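Local atomic coordinates of serpin-12 (Manduca sexta, PDB entry 6CJ7), a protein that belongs to the serpin family of serine protease inhibitors and controls the prophenoloxidase activation system in larval hemolymph. Residues A[187-192]-A[201-206]; A[197-202]-A[379-384]; A[236-241]-A[351-356]. All blocks are in the same frame, centred on the assembly; numbering follows the deposited sequence.

Contact 1. Residues A[187-192]-A[201-206]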
ATOM      1  N   GLN A 187     -16.556  18.229  13.244  1.00 28.51           N
ATOM      2  CA  GLN A 187     -16.244  19.492  13.902  1.00 29.64           C
ATOM      3  C   GLN A 187     -14.788  19.873  13.678  1.00 29.20           C
ATOM      4  O   GLN A 187     -13.905  19.018  13.613  1.00 28.76           O
ATOM      5  CB  GLN A 187     -16.504  19.422  15.418  1.00 32.40           C
ATOM      6  CG  GLN A 187     -17.964  19.229  15.863  1.00 31.44           C
ATOM      7  CD  GLN A 187     -18.944  20.251  15.311  1.00 39.87           C
ATOM      8  OE1 GLN A 187     -18.587  21.382  14.962  1.00 41.15           O
ATOM      9  NE2 GLN A 187     -20.207  19.843  15.224  1.00 44.55           N
ATOM     10  N   LYS A 188     -14.539  21.176  13.616  1.00 30.17           N
ATOM     11  CA  LYS A 188     -13.179  21.690  13.520  1.00 32.50           C
ATOM     12  C   LYS A 188     -12.589  21.807  14.919  1.00 30.86           C
ATOM     13  O   LYS A 188     -13.124  22.533  15.768  1.00 32.18           O
ATOM     14  CB  LYS A 188     -13.157  23.035  12.800  1.00 38.01           C
ATOM     15  CG  LYS A 188     -13.206  22.865  11.286  1.00 53.60           C
ATOM     16  CD  LYS A 188     -13.324  24.187  10.559  1.00 58.30           C
ATOM     17  CE  LYS A 188     -12.631  24.121   9.204  1.00 60.38           C
ATOM     18  NZ  LYS A 188     -13.179  23.064   8.321  1.00 58.97           N
ATOM     19  N   ARG A 189     -11.505  21.073  15.158  1.00 31.81           N
ATOM     20  CA  ARG A 189     -10.799  21.047  16.431  1.00 34.75           C
ATOM     21  C   ARG A 189      -9.310  21.086  16.129  1.00 33.09           C
ATOM     22  O   ARG A 189      -8.894  20.831  15.002  1.00 29.52           O
ATOM     23  CB  ARG A 189     -11.141  19.783  17.244  1.00 34.78           C
ATOM     24  CG  ARG A 189     -12.619  19.468  17.341  1.00 35.56           C
ATOM     25  CD  ARG A 189     -12.854  18.214  18.170  1.00 39.07           C
ATOM     26  NE  ARG A 189     -14.265  17.841  18.229  1.00 40.31           N
ATOM     27  CZ  ARG A 189     -15.077  18.190  19.221  1.00 40.31           C
ATOM     28  NH1 ARG A 189     -14.611  18.916  20.230  1.00 44.96           N
ATOM     29  NH2 ARG A 189     -16.354  17.814  19.201  1.00 41.85           N
ATOM     30  N   ASN A 190      -8.499  21.388  17.136  1.00 32.45           N
ATOM     31  CA  ASN A 190      -7.064  21.418  16.897  1.00 33.67           C
ATOM     32  C   ASN A 190      -6.458  20.018  16.879  1.00 32.49           C
ATOM     33  O   ASN A 190      -6.802  19.151  17.688  1.00 36.99           O
ATOM     34  CB  ASN A 190      -6.356  22.280  17.931  1.00 38.34           C
ATOM     35  CG  ASN A 190      -6.254  23.728  17.487  1.00 48.74           C
ATOM     36  OD1 ASN A 190      -6.133  24.018  16.296  1.00 50.58           O
ATOM     37  ND2 ASN A 190      -6.326  24.638  18.435  1.00 48.85           N
ATOM     38  N   PHE A 191      -5.571  19.806  15.917  1.00 29.55           N
ATOM     39  CA  PHE A 191      -4.705  18.642  15.842  1.00 28.71           C
ATOM     40  C   PHE A 191      -3.303  19.122  16.202  1.00 34.34           C
ATOM     41  O   PHE A 191      -2.862  20.161  15.700  1.00 33.63           O
ATOM     42  CB  PHE A 191      -4.743  18.063  14.428  1.00 33.35           C
ATOM     43  CG  PHE A 191      -3.922  16.820  14.240  1.00 28.43           C
ATOM     44  CD1 PHE A 191      -2.553  16.890  14.050  1.00 26.49           C
ATOM     45  CD2 PHE A 191      -4.533  15.578  14.220  1.00 25.83           C
ATOM     46  CE1 PHE A 191      -1.805  15.729  13.855  1.00 25.80           C
ATOM     47  CE2 PHE A 191      -3.799  14.426  14.039  1.00 24.70           C
ATOM     48  CZ  PHE A 191      -2.428  14.494  13.848  1.00 24.90           C
ATOM     49  N   THR A 192      -2.617  18.401  17.089  1.00 32.38           N
ATOM     50  CA  THR A 192      -1.290  18.806  17.547  1.00 31.27           C
ATOM     51  C   THR A 192      -0.251  17.953  16.838  1.00 30.42           C
ATOM     52  O   THR A 192      -0.217  16.731  17.021  1.00 29.79           O
ATOM     53  CB  THR A 192      -1.130  18.668  19.061  1.00 32.73           C
ATOM     54  OG1 THR A 192      -2.142  19.438  19.724  1.00 36.97           O
ATOM     55  CG2 THR A 192       0.254  19.178  19.497  1.00 36.04           C
ATOM     56  N   ALA A 201      -8.262  20.821  12.077  1.00 28.95           N
ATOM     57  CA  ALA A 201      -8.639  19.693  11.237  1.00 27.62           C
ATOM     58  C   ALA A 201     -10.115  19.375  11.455  1.00 30.97           C
ATOM     59  O   ALA A 201     -10.731  19.788  12.448  1.00 27.79           O
ATOM     60  CB  ALA A 201      -7.779  18.446  11.521  1.00 30.31           C
ATOM     61  N   SER A 202     -10.685  18.646  10.498  1.00 29.29           N
ATOM     62  CA  SER A 202     -12.090  18.241  10.537  1.00 27.52           C
ATOM     63  C   SER A 202     -12.209  16.857  11.162  1.00 29.77           C
ATOM     64  O   SER A 202     -11.870  15.848  10.535  1.00 31.88           O
ATOM     65  CB  SER A 202     -12.689  18.251   9.133  1.00 30.47           C
ATOM     66  OG  SER A 202     -12.785  19.574   8.641  1.00 34.14           O
ATOM     67  N   PHE A 203     -12.718  16.799  12.383  1.00 25.19           N
ATOM     68  CA  PHE A 203     -12.852  15.547  13.111  1.00 25.10           C
ATOM     69  C   PHE A 203     -14.264  15.001  12.942  1.00 24.59           C
ATOM     70  O   PHE A 203     -15.241  15.622  13.376  1.00 25.36           O
ATOM     71  CB  PHE A 203     -12.522  15.743  14.587  1.00 26.78           C
ATOM     72  CG  PHE A 203     -11.063  15.978  14.846  1.00 25.38           C
ATOM     73  CD1 PHE A 203     -10.529  17.258  14.797  1.00 27.59           C
ATOM     74  CD2 PHE A 203     -10.225  14.918  15.136  1.00 28.06           C
ATOM     75  CE1 PHE A 203      -9.188  17.481  15.044  1.00 29.34           C
ATOM     76  CE2 PHE A 203      -8.892  15.130  15.386  1.00 28.60           C
ATOM     77  CZ  PHE A 203      -8.368  16.421  15.340  1.00 31.41           C
ATOM     78  N   MET A 204     -14.364  13.846  12.301  1.00 22.62           N
ATOM     79  CA  MET A 204     -15.603  13.086  12.299  1.00 22.10           C
ATOM     80  C   MET A 204     -15.821  12.493  13.683  1.00 25.43           C
ATOM     81  O   MET A 204     -14.870  12.118  14.371  1.00 26.99           O
ATOM     82  CB  MET A 204     -15.509  11.975  11.259  1.00 21.52           C
ATOM     83  CG  MET A 204     -15.090  12.503   9.928  1.00 21.77           C
ATOM     84  SD  MET A 204     -15.142  11.201   8.672  1.00 24.89           S
ATOM     85  CE  MET A 204     -13.804  10.147   9.284  1.00 24.83           C
ATOM     86  N   GLN A 205     -17.083  12.406  14.103  1.00 25.59           N
ATOM     87  CA  GLN A 205     -17.372  11.978  15.464  1.00 28.81           C
ATOM     88  C   GLN A 205     -18.534  10.996  15.477  1.00 28.12           C
ATOM     89  O   GLN A 205     -19.517  11.176  14.754  1.00 28.92           O
ATOM     90  CB  GLN A 205     -17.717  13.167  16.374  1.00 32.17           C
ATOM     91  CG  GLN A 205     -16.643  14.214  16.482  1.00 43.51           C
ATOM     92  CD  GLN A 205     -17.112  15.399  17.290  1.00 56.06           C
ATOM     93  OE1 GLN A 205     -16.447  16.432  17.348  1.00 68.51           O
ATOM     94  NE2 GLN A 205     -18.270  15.255  17.916  1.00 57.51           N
ATOM     95  N   THR A 206     -18.413   9.965  16.309  1.00 27.12           N
ATOM     96  CA  THR A 206     -19.515   9.046  16.574  1.00 27.94           C
ATOM     97  C   THR A 206     -19.240   8.337  17.890  1.00 28.39           C
ATOM     98  O   THR A 206     -18.122   8.364  18.413  1.00 31.23           O
ATOM     99  CB  THR A 206     -19.711   8.016  15.450  1.00 33.27           C
ATOM    100  OG1 THR A 206     -20.985   7.377  15.614  1.00 34.13           O
ATOM    101  CG2 THR A 206     -18.622   6.949  15.494  1.00 31.30           C
TER

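Contact 2. Residues A[197-202]-A[379-384]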
ATOM      1  N   GLU A 197       3.225  22.228  16.998  1.00 38.90           N
ATOM      2  CA  GLU A 197       2.395  23.086  16.155  1.00 39.50           C
ATOM      3  C   GLU A 197       0.940  22.620  16.171  1.00 39.00           C
ATOM      4  O   GLU A 197       0.665  21.425  16.053  1.00 36.79           O
ATOM      5  CB  GLU A 197       2.921  23.068  14.723  1.00 37.51           C
ATOM      6  CG  GLU A 197       2.179  23.994  13.784  1.00 46.97           C
ATOM      7  CD  GLU A 197       2.634  23.841  12.337  1.00 53.30           C
ATOM      8  OE1 GLU A 197       3.642  23.145  12.090  1.00 55.30           O
ATOM      9  OE2 GLU A 197       1.993  24.427  11.442  1.00 45.33           O
ATOM     10  N   LYS A 198       0.008  23.565  16.330  1.00 39.29           N
ATOM     11  CA  LYS A 198      -1.425  23.284  16.291  1.00 38.74           C
ATOM     12  C   LYS A 198      -1.993  23.635  14.921  1.00 37.62           C
ATOM     13  O   LYS A 198      -1.677  24.692  14.365  1.00 38.40           O
ATOM     14  CB  LYS A 198      -2.182  24.088  17.359  1.00 43.73           C
ATOM     15  CG  LYS A 198      -1.870  23.763  18.815  1.00 51.13           C
ATOM     16  CD  LYS A 198      -2.465  24.830  19.757  1.00 48.72           C
ATOM     17  CE  LYS A 198      -3.858  24.434  20.285  1.00 50.27           C
ATOM     18  NZ  LYS A 198      -4.614  25.529  21.017  1.00 49.51           N
ATOM     19  N   LYS A 199      -2.850  22.760  14.393  1.00 35.87           N
ATOM     20  CA  LYS A 199      -3.528  22.972  13.116  1.00 35.84           C
ATOM     21  C   LYS A 199      -4.982  22.531  13.211  1.00 34.99           C
ATOM     22  O   LYS A 199      -5.274  21.444  13.726  1.00 38.05           O
ATOM     23  CB  LYS A 199      -2.865  22.183  11.978  1.00 32.41           C
ATOM     24  CG  LYS A 199      -1.619  22.800  11.377  1.00 36.91           C
ATOM     25  CD  LYS A 199      -1.412  22.233   9.965  1.00 39.35           C
ATOM     26  CE  LYS A 199      -0.089  22.647   9.349  1.00 46.58           C
ATOM     27  NZ  LYS A 199       0.114  21.979   8.032  1.00 43.75           N
ATOM     28  N   VAL A 200      -5.880  23.347  12.651  1.00 34.82           N
ATOM     29  CA  VAL A 200      -7.296  22.989  12.584  1.00 29.33           C
ATOM     30  C   VAL A 200      -7.491  21.817  11.637  1.00 31.44           C
ATOM     31  O   VAL A 200      -6.952  21.812  10.523  1.00 37.29           O
ATOM     32  CB  VAL A 200      -8.114  24.203  12.128  1.00 36.19           C
ATOM     33  CG1 VAL A 200      -9.511  23.784  11.687  1.00 42.95           C
ATOM     34  CG2 VAL A 200      -8.175  25.215  13.243  1.00 45.46           C
ATOM     35  N   ALA A 201      -8.262  20.821  12.077  1.00 28.95           N
ATOM     36  CA  ALA A 201      -8.639  19.693  11.237  1.00 27.62           C
ATOM     37  C   ALA A 201     -10.115  19.375  11.455  1.00 30.97           C
ATOM     38  O   ALA A 201     -10.731  19.788  12.448  1.00 27.79           O
ATOM     39  CB  ALA A 201      -7.779  18.446  11.521  1.00 30.31           C
ATOM     40  N   SER A 202     -10.685  18.646  10.498  1.00 29.29           N
ATOM     41  CA  SER A 202     -12.090  18.241  10.537  1.00 27.52           C
ATOM     42  C   SER A 202     -12.209  16.857  11.162  1.00 29.77           C
ATOM     43  O   SER A 202     -11.870  15.848  10.535  1.00 31.88           O
ATOM     44  CB  SER A 202     -12.689  18.251   9.133  1.00 30.47           C
ATOM     45  OG  SER A 202     -12.785  19.574   8.641  1.00 34.14           O
ATOM     46  N   ASP A 379       0.016  14.698   9.853  1.00 24.41           N
ATOM     47  CA  ASP A 379      -0.679  15.963   9.621  1.00 28.89           C
ATOM     48  C   ASP A 379      -1.839  15.683   8.677  1.00 27.28           C
ATOM     49  O   ASP A 379      -1.640  15.608   7.460  1.00 26.28           O
ATOM     50  CB  ASP A 379       0.273  17.007   9.018  1.00 31.28           C
ATOM     51  CG  ASP A 379      -0.365  18.381   8.863  1.00 33.11           C
ATOM     52  OD1 ASP A 379      -1.605  18.491   8.988  1.00 28.51           O
ATOM     53  OD2 ASP A 379       0.379  19.360   8.603  1.00 33.56           O
ATOM     54  N   PRO A 380      -3.061  15.523   9.191  1.00 25.50           N
ATOM     55  CA  PRO A 380      -4.186  15.170   8.317  1.00 22.51           C
ATOM     56  C   PRO A 380      -4.637  16.293   7.394  1.00 25.98           C
ATOM     57  O   PRO A 380      -5.512  16.046   6.555  1.00 30.29           O
ATOM     58  CB  PRO A 380      -5.293  14.800   9.317  1.00 22.90           C
ATOM     59  CG  PRO A 380      -4.985  15.655  10.516  1.00 22.99           C
ATOM     60  CD  PRO A 380      -3.470  15.661  10.600  1.00 28.30           C
ATOM     61  N   THR A 381      -4.094  17.508   7.528  1.00 25.88           N
ATOM     62  CA  THR A 381      -4.490  18.619   6.670  1.00 29.71           C
ATOM     63  C   THR A 381      -3.738  18.635   5.350  1.00 32.71           C
ATOM     64  O   THR A 381      -4.074  19.436   4.472  1.00 36.00           O
ATOM     65  CB  THR A 381      -4.278  19.961   7.382  1.00 33.12           C
ATOM     66  OG1 THR A 381      -2.873  20.238   7.518  1.00 33.23           O
ATOM     67  CG2 THR A 381      -4.921  19.941   8.757  1.00 31.95           C
ATOM     68  N   LEU A 382      -2.731  17.782   5.195  1.00 28.98           N
ATOM     69  CA  LEU A 382      -1.902  17.746   4.002  1.00 31.85           C
ATOM     70  C   LEU A 382      -2.202  16.481   3.220  1.00 30.65           C
ATOM     71  O   LEU A 382      -2.296  15.391   3.797  1.00 32.52           O
ATOM     72  CB  LEU A 382      -0.414  17.798   4.367  1.00 35.56           C
ATOM     73  CG  LEU A 382      -0.001  19.097   5.063  1.00 41.75           C
ATOM     74  CD1 LEU A 382       1.450  19.054   5.505  1.00 49.23           C
ATOM     75  CD2 LEU A 382      -0.251  20.287   4.159  1.00 37.86           C
ATOM     76  N   GLU A 383      -2.351  16.631   1.909  1.00 28.64           N
ATOM     77  CA  GLU A 383      -2.726  15.510   1.060  1.00 28.85           C
ATOM     78  C   GLU A 383      -1.540  14.709   0.537  1.00 37.54           C
ATOM     79  O   GLU A 383      -1.755  13.641  -0.040  1.00 37.24           O
ATOM     80  CB  GLU A 383      -3.556  16.013  -0.126  1.00 43.62           C
ATOM     81  CG  GLU A 383      -4.765  16.826   0.291  1.00 56.37           C
ATOM     82  CD  GLU A 383      -5.877  16.788  -0.733  1.00 67.79           C
ATOM     83  OE1 GLU A 383      -5.573  16.698  -1.943  1.00 71.72           O
ATOM     84  OE2 GLU A 383      -7.058  16.840  -0.325  1.00 72.82           O
ATOM     85  N   HIS A 384      -0.306  15.170   0.729  1.00 38.21           N
ATOM     86  CA  HIS A 384       0.854  14.514   0.138  1.00 52.71           C
ATOM     87  C   HIS A 384       1.758  13.903   1.205  1.00 61.86           C
ATOM     88  O   HIS A 384       1.778  14.347   2.359  1.00 61.43           O
ATOM     89  CB  HIS A 384       1.658  15.493  -0.717  1.00 57.49           C
ATOM     90  CG  HIS A 384       2.133  16.700   0.031  1.00 69.66           C
ATOM     91  ND1 HIS A 384       2.952  16.619   1.139  1.00 72.85           N
ATOM     92  CD2 HIS A 384       1.895  18.020  -0.165  1.00 77.06           C
ATOM     93  CE1 HIS A 384       3.202  17.836   1.587  1.00 75.87           C
ATOM     94  NE2 HIS A 384       2.573  18.704   0.815  1.00 78.38           N
TER

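Contact 3. Residues A[236-241]-A[351-356]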
ATOM      1  N   VAL A 236      -7.026   1.731  13.382  1.00 19.76           N
ATOM      2  CA  VAL A 236      -6.394   2.983  13.780  1.00 20.11           C
ATOM      3  C   VAL A 236      -5.713   2.758  15.118  1.00 21.70           C
ATOM      4  O   VAL A 236      -6.329   2.242  16.061  1.00 21.85           O
ATOM      5  CB  VAL A 236      -7.413   4.132  13.857  1.00 20.99           C
ATOM      6  CG1 VAL A 236      -6.708   5.443  14.210  1.00 20.90           C
ATOM      7  CG2 VAL A 236      -8.175   4.247  12.546  1.00 28.12           C
ATOM      8  N   VAL A 237      -4.436   3.128  15.195  1.00 22.30           N
ATOM      9  CA  VAL A 237      -3.610   2.828  16.352  1.00 22.51           C
ATOM     10  C   VAL A 237      -3.009   4.140  16.825  1.00 24.13           C
ATOM     11  O   VAL A 237      -2.338   4.838  16.051  1.00 25.07           O
ATOM     12  CB  VAL A 237      -2.517   1.797  16.014  1.00 22.33           C
ATOM     13  CG1 VAL A 237      -1.868   1.297  17.282  1.00 27.83           C
ATOM     14  CG2 VAL A 237      -3.111   0.629  15.225  1.00 23.88           C
ATOM     15  N   LEU A 238      -3.261   4.479  18.085  1.00 24.50           N
ATOM     16  CA  LEU A 238      -2.964   5.796  18.619  1.00 25.44           C
ATOM     17  C   LEU A 238      -2.004   5.652  19.796  1.00 31.01           C
ATOM     18  O   LEU A 238      -2.363   5.020  20.801  1.00 34.83           O
ATOM     19  CB  LEU A 238      -4.258   6.471  19.057  1.00 26.79           C
ATOM     20  CG  LEU A 238      -4.249   7.885  19.610  1.00 28.40           C
ATOM     21  CD1 LEU A 238      -3.797   8.882  18.575  1.00 29.19           C
ATOM     22  CD2 LEU A 238      -5.651   8.238  20.115  1.00 32.71           C
ATOM     23  N   PRO A 239      -0.792   6.213  19.737  1.00 30.73           N
ATOM     24  CA  PRO A 239       0.138   6.073  20.856  1.00 34.55           C
ATOM     25  C   PRO A 239      -0.414   6.742  22.097  1.00 39.02           C
ATOM     26  O   PRO A 239      -1.090   7.768  22.036  1.00 37.29           O
ATOM     27  CB  PRO A 239       1.407   6.782  20.359  1.00 34.75           C
ATOM     28  CG  PRO A 239       1.231   6.978  18.920  1.00 29.04           C
ATOM     29  CD  PRO A 239      -0.245   7.031  18.636  1.00 29.93           C
ATOM     30  N   LEU A 240      -0.130   6.132  23.241  1.00 44.86           N
ATOM     31  CA  LEU A 240      -0.433   6.784  24.495  1.00 51.84           C
ATOM     32  C   LEU A 240       0.554   7.927  24.738  1.00 53.79           C
ATOM     33  O   LEU A 240       1.579   8.056  24.062  1.00 51.78           O
ATOM     34  CB  LEU A 240      -0.396   5.781  25.654  1.00 57.78           C
ATOM     35  CG  LEU A 240      -1.237   4.525  25.421  1.00 57.17           C
ATOM     36  CD1 LEU A 240      -1.015   3.514  26.536  1.00 63.45           C
ATOM     37  CD2 LEU A 240      -2.710   4.877  25.287  1.00 46.98           C
ATOM     38  N   LYS A 241       0.223   8.772  25.726  1.00 59.43           N
ATOM     39  CA  LYS A 241       1.050   9.934  26.041  1.00 62.00           C
ATOM     40  C   LYS A 241       2.508   9.559  26.257  1.00 63.99           C
ATOM     41  O   LYS A 241       3.406  10.328  25.902  1.00 61.40           O
ATOM     42  CB  LYS A 241       0.495  10.631  27.283  1.00 63.69           C
ATOM     43  CG  LYS A 241       0.100   9.668  28.408  1.00 65.44           C
ATOM     44  CD  LYS A 241      -0.025  10.383  29.751  1.00 69.55           C
ATOM     45  CE  LYS A 241      -0.684   9.501  30.806  1.00 71.45           C
ATOM     46  NZ  LYS A 241       0.264   8.623  31.537  1.00 74.96           N
ATOM     47  N   LEU A 351     -14.193   3.630  26.253  1.00 40.38           N
ATOM     48  CA  LEU A 351     -12.947   4.101  25.677  1.00 41.75           C
ATOM     49  C   LEU A 351     -13.206   5.411  24.957  1.00 42.38           C
ATOM     50  O   LEU A 351     -14.152   5.513  24.171  1.00 39.48           O
ATOM     51  CB  LEU A 351     -12.369   3.066  24.700  1.00 39.99           C
ATOM     52  CG  LEU A 351     -11.123   3.431  23.896  1.00 43.31           C
ATOM     53  CD1 LEU A 351      -9.961   3.728  24.822  1.00 48.28           C
ATOM     54  CD2 LEU A 351     -10.763   2.326  22.912  1.00 41.66           C
ATOM     55  N   TYR A 352     -12.378   6.410  25.240  1.00 38.28           N
ATOM     56  CA  TYR A 352     -12.282   7.606  24.417  1.00 38.48           C
ATOM     57  C   TYR A 352     -11.150   7.413  23.425  1.00 38.05           C
ATOM     58  O   TYR A 352     -10.024   7.102  23.822  1.00 39.40           O
ATOM     59  CB  TYR A 352     -12.004   8.848  25.263  1.00 38.31           C
ATOM     60  CG  TYR A 352     -13.172   9.344  26.079  1.00 46.69           C
ATOM     61  CD1 TYR A 352     -14.134  10.172  25.514  1.00 50.38           C
ATOM     62  CD2 TYR A 352     -13.297   9.008  27.419  1.00 52.14           C
ATOM     63  CE1 TYR A 352     -15.198  10.641  26.261  1.00 53.30           C
ATOM     64  CE2 TYR A 352     -14.359   9.473  28.173  1.00 55.66           C
ATOM     65  CZ  TYR A 352     -15.305  10.288  27.587  1.00 56.18           C
ATOM     66  OH  TYR A 352     -16.362  10.751  28.331  1.00 60.52           O
ATOM     67  N   PHE A 353     -11.445   7.597  22.141  1.00 30.54           N
ATOM     68  CA  PHE A 353     -10.443   7.472  21.087  1.00 26.70           C
ATOM     69  C   PHE A 353     -10.444   8.776  20.299  1.00 29.31           C
ATOM     70  O   PHE A 353     -11.248   8.965  19.382  1.00 27.08           O
ATOM     71  CB  PHE A 353     -10.716   6.271  20.184  1.00 29.04           C
ATOM     72  CG  PHE A 353      -9.537   5.867  19.335  1.00 28.36           C
ATOM     73  CD1 PHE A 353      -9.193   6.597  18.205  1.00 26.06           C
ATOM     74  CD2 PHE A 353      -8.784   4.738  19.649  1.00 27.25           C
ATOM     75  CE1 PHE A 353      -8.108   6.233  17.408  1.00 28.41           C
ATOM     76  CE2 PHE A 353      -7.688   4.367  18.850  1.00 27.40           C
ATOM     77  CZ  PHE A 353      -7.356   5.117  17.731  1.00 29.86           C
ATOM     78  N   ARG A 354      -9.533   9.675  20.651  1.00 31.53           N
ATOM     79  CA  ARG A 354      -9.463  10.982  20.022  1.00 25.92           C
ATOM     80  C   ARG A 354      -8.119  11.076  19.312  1.00 31.43           C
ATOM     81  O   ARG A 354      -7.075  11.206  19.961  1.00 31.72           O
ATOM     82  CB  ARG A 354      -9.649  12.086  21.057  1.00 33.75           C
ATOM     83  CG  ARG A 354      -9.118  13.446  20.652  1.00 45.35           C
ATOM     84  CD  ARG A 354      -9.613  14.483  21.598  1.00 54.09           C
ATOM     85  NE  ARG A 354      -9.145  14.253  22.964  1.00 61.45           N
ATOM     86  CZ  ARG A 354      -9.644  14.855  24.034  1.00 62.17           C
ATOM     87  NH1 ARG A 354     -10.628  15.733  23.891  1.00 59.71           N
ATOM     88  NH2 ARG A 354      -9.167  14.578  25.245  1.00 62.55           N
ATOM     89  N   ALA A 355      -8.156  11.001  17.988  1.00 27.10           N
ATOM     90  CA  ALA A 355      -6.936  10.986  17.181  1.00 24.81           C
ATOM     91  C   ALA A 355      -6.550  12.405  16.764  1.00 23.16           C
ATOM     92  O   ALA A 355      -6.558  12.757  15.583  1.00 25.52           O
ATOM     93  CB  ALA A 355      -7.125  10.080  15.970  1.00 26.24           C
ATOM     94  N   ASN A 356      -6.224  13.222  17.770  1.00 27.48           N
ATOM     95  CA  ASN A 356      -5.858  14.624  17.589  1.00 25.73           C
ATOM     96  C   ASN A 356      -4.352  14.834  17.702  1.00 25.31           C
ATOM     97  O   ASN A 356      -3.891  15.928  18.059  1.00 27.69           O
ATOM     98  CB  ASN A 356      -6.610  15.508  18.583  1.00 28.35           C
ATOM     99  CG  ASN A 356      -6.262  15.204  20.034  1.00 30.78           C
ATOM    100  OD1 ASN A 356      -5.492  14.293  20.332  1.00 31.85           O
ATOM    101  ND2 ASN A 356      -6.834  15.979  20.945  1.00 35.44           N
TER

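Contact 1. Residues A[187-192]-A[201-206]
The F203 ring lies beside the neighbouring strand with its edge turned to R189, whose carbonyl O stands 3.4 Å from F203 CE1 while the R189 CB methylene comes within 3.6 Å of F203 CD1. F191 CB approaches F203 CZ at 4.1 Å, the two side chains crossing at about a right angle, and the same CB also rests on A201 CB. Past F203, the R189 chain stays extended from CG to NE (chi2 -179°), which carries the edge of its guanidinium to the amide oxygen of Q205; R189 NE makes a weak hydrogen bond to Q205 OE1 at 2.7 Å, whereas the modelled NH2 approach is too short to be trusted. This is the outer hairpin of the serpin sheet C, and its antiparallel ladder sets all of these groups in place. Q187 with F203 and R189 with A201 are hydrogen-bonded pairs, each linked by two backbone bonds, including F203 N to Q187 O at 2.8 Å. Between them sits the non-hydrogen-bonded pair K188 and S202, where K188 CA adds a CA-H...O contact to A201 O at 3.3 Å. Farther out, strand 265-282 bonds to S202 and M204 through K274 and L272.

Contact 2. Residues A[197-202]-A[379-384]
K199 NZ forms a salt bridge with D379 OD2 at 2.7 Å, meeting the syn lone pair of that oxygen, and the two side chains cross at about a right angle. The lysine chain is extended beyond CG, and its CE follows the ammonium group to within 3.4 Å of D379 OD2. K199 NZ also makes a weak bond to T381 OG1 at 3.5 Å. The second carboxylate oxygen is used within the turn: D379 OD1 accepts from T381 OG1 at 2.6 Å and from T381 N at 3.0 Å, both donors arriving from the same face of the carboxylate plane. The bond from T381 N closes an Asx turn over the type I turn D379 to L382, so the acid that pairs with the lysine is itself gripped by its own chain and has little freedom to rotate. With OG1 placed between the backbone N and the carbonyl carbon (chi1 70°), T381 presents its methyl group to the strand, and CG2 approaches V200 O at 3.3 Å. A201 CB meets P380 CG at 4.1 Å, an apolar touch, with T381 CG2 close beside it. In serpin terms the contact joins a sheet C strand, 198-215, to the C-terminal segment that leaves strand 370-377 of sheet B. P380 belongs to the close-packed half, lying also against F191, P273 and F275, and D379 O takes a hydrogen bond from N35. Toward solvent the fit slackens. Exposed V200 points its side chain away from the turn, and L382 CD1 merely brushes K199 NZ at 4.1 Å. Beyond the lysine, exposed E197 brings a second carboxylate into the neighbourhood without touching D379; K199 probably offsets some of the like-charge repulsion between the two acids.

Contact 3. Residues A[236-241]-A[351-356]
One face of the F353 ring is covered by the L238 methyl CD2, which sits 4.2 Å from the ring centroid and 12° off the normal in a CH-pi contact. At the ring edge, near its plane, F353 CZ faces V237 N at 4.3 Å. V236 O comes to F353 CZ obliquely at 3.5 Å. With CG1 anti to the backbone N (chi1 -177°), V236 sends this methyl to pack on F353 CE1 at 3.6 Å. L238 is shared between partners: CB touches F353 CZ, CD2 also lies 3.3 Å from R354 O, and CD1 reaches A355 CA at 4.0 Å, just where A355 centres an inverse gamma turn. Replacing F353 with an alanine would probably leave L238 CD2 and V236 CG1 without their aromatic partner and open a gap between the two strands. The strands run nearly perpendicular, with axes 8.8 Å apart, as sheet B packs across sheet C in the serpin fold. Strand 232-239 is flanked by 220-226 and 359-365, and helix 245-251 lies against V237 and P239; strand 351-354, which follows the reactive-centre-loop region, pairs with 265-282, whose L270 also touches F353.

How the contacts relate
Contact 3 is the buried member of the set, made of apolar side chains and an aromatic face where two sheets cross. Contacts 1 and 2 are only partly buried and mix packing with polar bonds: backbone pairing dominates the hairpin of contact 1, a salt bridge and an Asx turn the C-terminal junction of contact 2. Those two share A201 and S202 on strand 198-215, and F191 joins them by packing its ring against P380 and by a probable backbone hydrogen bond to K199. Contact 1 also reaches contact 3, through T192 and N356 and through F203 against A355. Contacts 2 and 3 do not touch, their nearest atoms being about 6 Å apart.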